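PDB 6OBT: borrelidin polyketide synthase, type I from Streptomyces parvulus, which probably dehydrates the beta-hydroxyacyl intermediate carried by its polyketide synthase module during borrelidin assembly, leaving an alpha,beta-unsaturated chain. Local coordinates for residues T126-E130 with P131-T135. Residues are numbered along the deposited sequence; the frame is centred on the assembly and turned at random.
Sequences TETEE and PGTRT
T126 and T135, beta-branched and so suited to extended backbone, pair through two backbone hydrogen bonds, T126 N to T135 O and T135 N to T126 O, each 3.0 Å, near the exposed end of the antiparallel beta hairpin of strands 119-127 and 134-142. Between them the chain reverses through a type II turn from E130 to T133. P131 suits its second position, where the ring fixes phi near -65°, and G132 the third, where phi is positive (74°); the closing bond from T133 N to E130 O is weak. T128 OG1 turns back into the loop: with chi1 at 65° it accepts from E130 N at 3.2 Å in an ST turn. It lies 2.5 Å from T133 O, too short for that bond to be trusted in detail. E127 and R134 have long chains that suit an exposed face: their aliphatic parts pack, E127 CG lying 3.5 Å above one guanidinium face, toward its rim. E127 OE2 is 3.8 Å from R134 NH1, a long salt bridge with no N-H aimed at the oxygen, so the attraction is probably purely electrostatic. Q55 NE2 hydrogen-bonds T126 OG1, and one water joins that hydroxyl, at 2.8 Å, to T135 OG1, at 3.0 Å.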
ATOM      1  N   THR A 126       4.239 -12.680  -0.184  1.00 34.32           N
ATOM      2  CA  THR A 126       5.240 -12.673   0.871  1.00 41.03           C
ATOM      3  C   THR A 126       6.358 -13.656   0.543  1.00 45.48           C
ATOM      4  O   THR A 126       6.096 -14.821   0.212  1.00 38.83           O
ATOM      5  CB  THR A 126       4.607 -13.013   2.225  1.00 42.49           C
ATOM      6  OG1 THR A 126       3.463 -12.173   2.441  1.00 43.75           O
ATOM      7  CG2 THR A 126       5.607 -12.771   3.347  1.00 44.64           C
ATOM      8  N   GLU A 127       7.599 -13.187   0.626  1.00 48.21           N
ATOM      9  CA  GLU A 127       8.725 -14.081   0.403  1.00 55.66           C
ATOM     10  C   GLU A 127       8.832 -15.077   1.557  1.00 58.54           C
ATOM     11  O   GLU A 127       8.360 -14.831   2.669  1.00 62.26           O
ATOM     12  CB  GLU A 127      10.023 -13.288   0.249  1.00 57.87           C
ATOM     13  CG  GLU A 127      10.074 -12.440  -1.013  1.00 62.69           C
ATOM     14  CD  GLU A 127      11.008 -11.247  -0.880  1.00 70.56           C
ATOM     15  OE1 GLU A 127      12.094 -11.406  -0.283  1.00 75.45           O
ATOM     16  OE2 GLU A 127      10.657 -10.152  -1.374  1.00 70.50           O
ATOM     17  N   THR A 128       9.437 -16.223   1.276  1.00 63.27           N
ATOM     18  CA  THR A 128       9.559 -17.299   2.250  1.00 62.28           C
ATOM     19  C   THR A 128      11.029 -17.529   2.572  1.00 72.34           C
ATOM     20  O   THR A 128      11.916 -16.810   2.101  1.00 73.37           O
ATOM     21  CB  THR A 128       8.920 -18.591   1.730  1.00 59.93           C
ATOM     22  OG1 THR A 128       9.640 -19.052   0.580  1.00 61.77           O
ATOM     23  CG2 THR A 128       7.466 -18.358   1.344  1.00 51.91           C
ATOM     24  N   GLU A 129      11.281 -18.554   3.387  1.00 80.72           N
ATOM     25  CA  GLU A 129      12.644 -18.984   3.666  1.00 91.28           C
ATOM     26  C   GLU A 129      13.229 -19.836   2.548  1.00 93.44           C
ATOM     27  O   GLU A 129      14.413 -20.187   2.609  1.00 98.27           O
ATOM     28  CB  GLU A 129      12.693 -19.756   4.986  1.00100.05           C
ATOM     29  CG  GLU A 129      12.236 -18.952   6.193  1.00102.88           C
ATOM     30  CD  GLU A 129      13.282 -17.958   6.666  1.00107.74           C
ATOM     31  OE1 GLU A 129      14.413 -17.984   6.137  1.00111.70           O
ATOM     32  OE2 GLU A 129      12.972 -17.152   7.570  1.00106.91           O
ATOM     33  N   GLU A 130      12.431 -20.181   1.543  1.00 89.25           N
ATOM     34  CA  GLU A 130      12.905 -20.889   0.363  1.00 90.26           C
ATOM     35  C   GLU A 130      12.712 -19.985  -0.845  1.00 82.25           C
ATOM     36  O   GLU A 130      11.563 -19.642  -1.174  1.00 75.27           O
ATOM     37  CB  GLU A 130      12.153 -22.207   0.174  1.00 93.01           C
ATOM     38  CG  GLU A 130      12.492 -22.927  -1.117  1.00 98.64           C
ATOM     39  CD  GLU A 130      12.293 -24.425  -1.010  1.00105.75           C
ATOM     40  OE1 GLU A 130      13.192 -25.109  -0.475  1.00110.99           O
ATOM     41  OE2 GLU A 130      11.234 -24.915  -1.455  1.00105.06           O
ATOM     42  N   PRO A 131      13.776 -19.558  -1.520  1.00 82.61           N
ATOM     43  CA  PRO A 131      13.605 -18.697  -2.694  1.00 78.82           C
ATOM     44  C   PRO A 131      12.895 -19.431  -3.822  1.00 77.94           C
ATOM     45  O   PRO A 131      12.858 -20.661  -3.881  1.00 82.68           O
ATOM     46  CB  PRO A 131      15.042 -18.324  -3.083  1.00 83.45           C
ATOM     47  CG  PRO A 131      15.905 -19.345  -2.433  1.00 87.58           C
ATOM     48  CD  PRO A 131      15.193 -19.786  -1.193  1.00 86.43           C
ATOM     49  N   GLY A 132      12.317 -18.646  -4.725  1.00 71.97           N
ATOM     50  CA  GLY A 132      11.485 -19.194  -5.771  1.00 73.29           C
ATOM     51  C   GLY A 132      10.115 -19.660  -5.324  1.00 66.65           C
ATOM     52  O   GLY A 132       9.343 -20.144  -6.164  1.00 66.22           O
ATOM     53  N   THR A 133       9.792 -19.541  -4.035  1.00 59.90           N
ATOM     54  CA  THR A 133       8.496 -19.945  -3.496  1.00 57.04           C
ATOM     55  C   THR A 133       7.982 -18.844  -2.580  1.00 53.80           C
ATOM     56  O   THR A 133       8.678 -18.437  -1.643  1.00 58.85           O
ATOM     57  CB  THR A 133       8.598 -21.268  -2.730  1.00 61.49           C
ATOM     58  OG1 THR A 133       8.902 -22.332  -3.642  1.00 66.00           O
ATOM     59  CG2 THR A 133       7.285 -21.572  -2.030  1.00 58.43           C
ATOM     60  N   ARG A 134       6.766 -18.365  -2.846  1.00 46.48           N
ATOM     61  CA  ARG A 134       6.181 -17.260  -2.100  1.00 47.74           C
ATOM     62  C   ARG A 134       4.731 -17.573  -1.763  1.00 45.12           C
ATOM     63  O   ARG A 134       4.031 -18.240  -2.524  1.00 46.26           O
ATOM     64  CB  ARG A 134       6.265 -15.947  -2.897  1.00 49.33           C
ATOM     65  CG  ARG A 134       7.694 -15.518  -3.221  1.00 58.78           C
ATOM     66  CD  ARG A 134       7.746 -14.088  -3.716  1.00 58.87           C
ATOM     67  NE  ARG A 134       9.028 -13.780  -4.336  1.00 62.51           N
ATOM     68  CZ  ARG A 134       9.438 -12.553  -4.637  1.00 61.02           C
ATOM     69  NH1 ARG A 134       8.667 -11.505  -4.365  1.00 60.33           N
ATOM     70  NH2 ARG A 134      10.615 -12.376  -5.220  1.00 59.34           N
ATOM     71  N   THR A 135       4.291 -17.111  -0.598  1.00 41.76           N
ATOM     72  CA  THR A 135       2.881 -17.238  -0.277  1.00 40.92           C
ATOM     73  C   THR A 135       2.100 -16.087  -0.893  1.00 36.57           C
ATOM     74  O   THR A 135       2.638 -15.017  -1.177  1.00 37.82           O
ATOM     75  CB  THR A 135       2.660 -17.244   1.230  1.00 50.32           C
ATOM     76  OG1 THR A 135       3.053 -15.974   1.761  1.00 52.99           O
ATOM     77  CG2 THR A 135       3.489 -18.339   1.872  1.00 56.01           C
TER
HETATM   78  O   HOH W   1       1.350 -13.579   1.337  1.00 42.55           O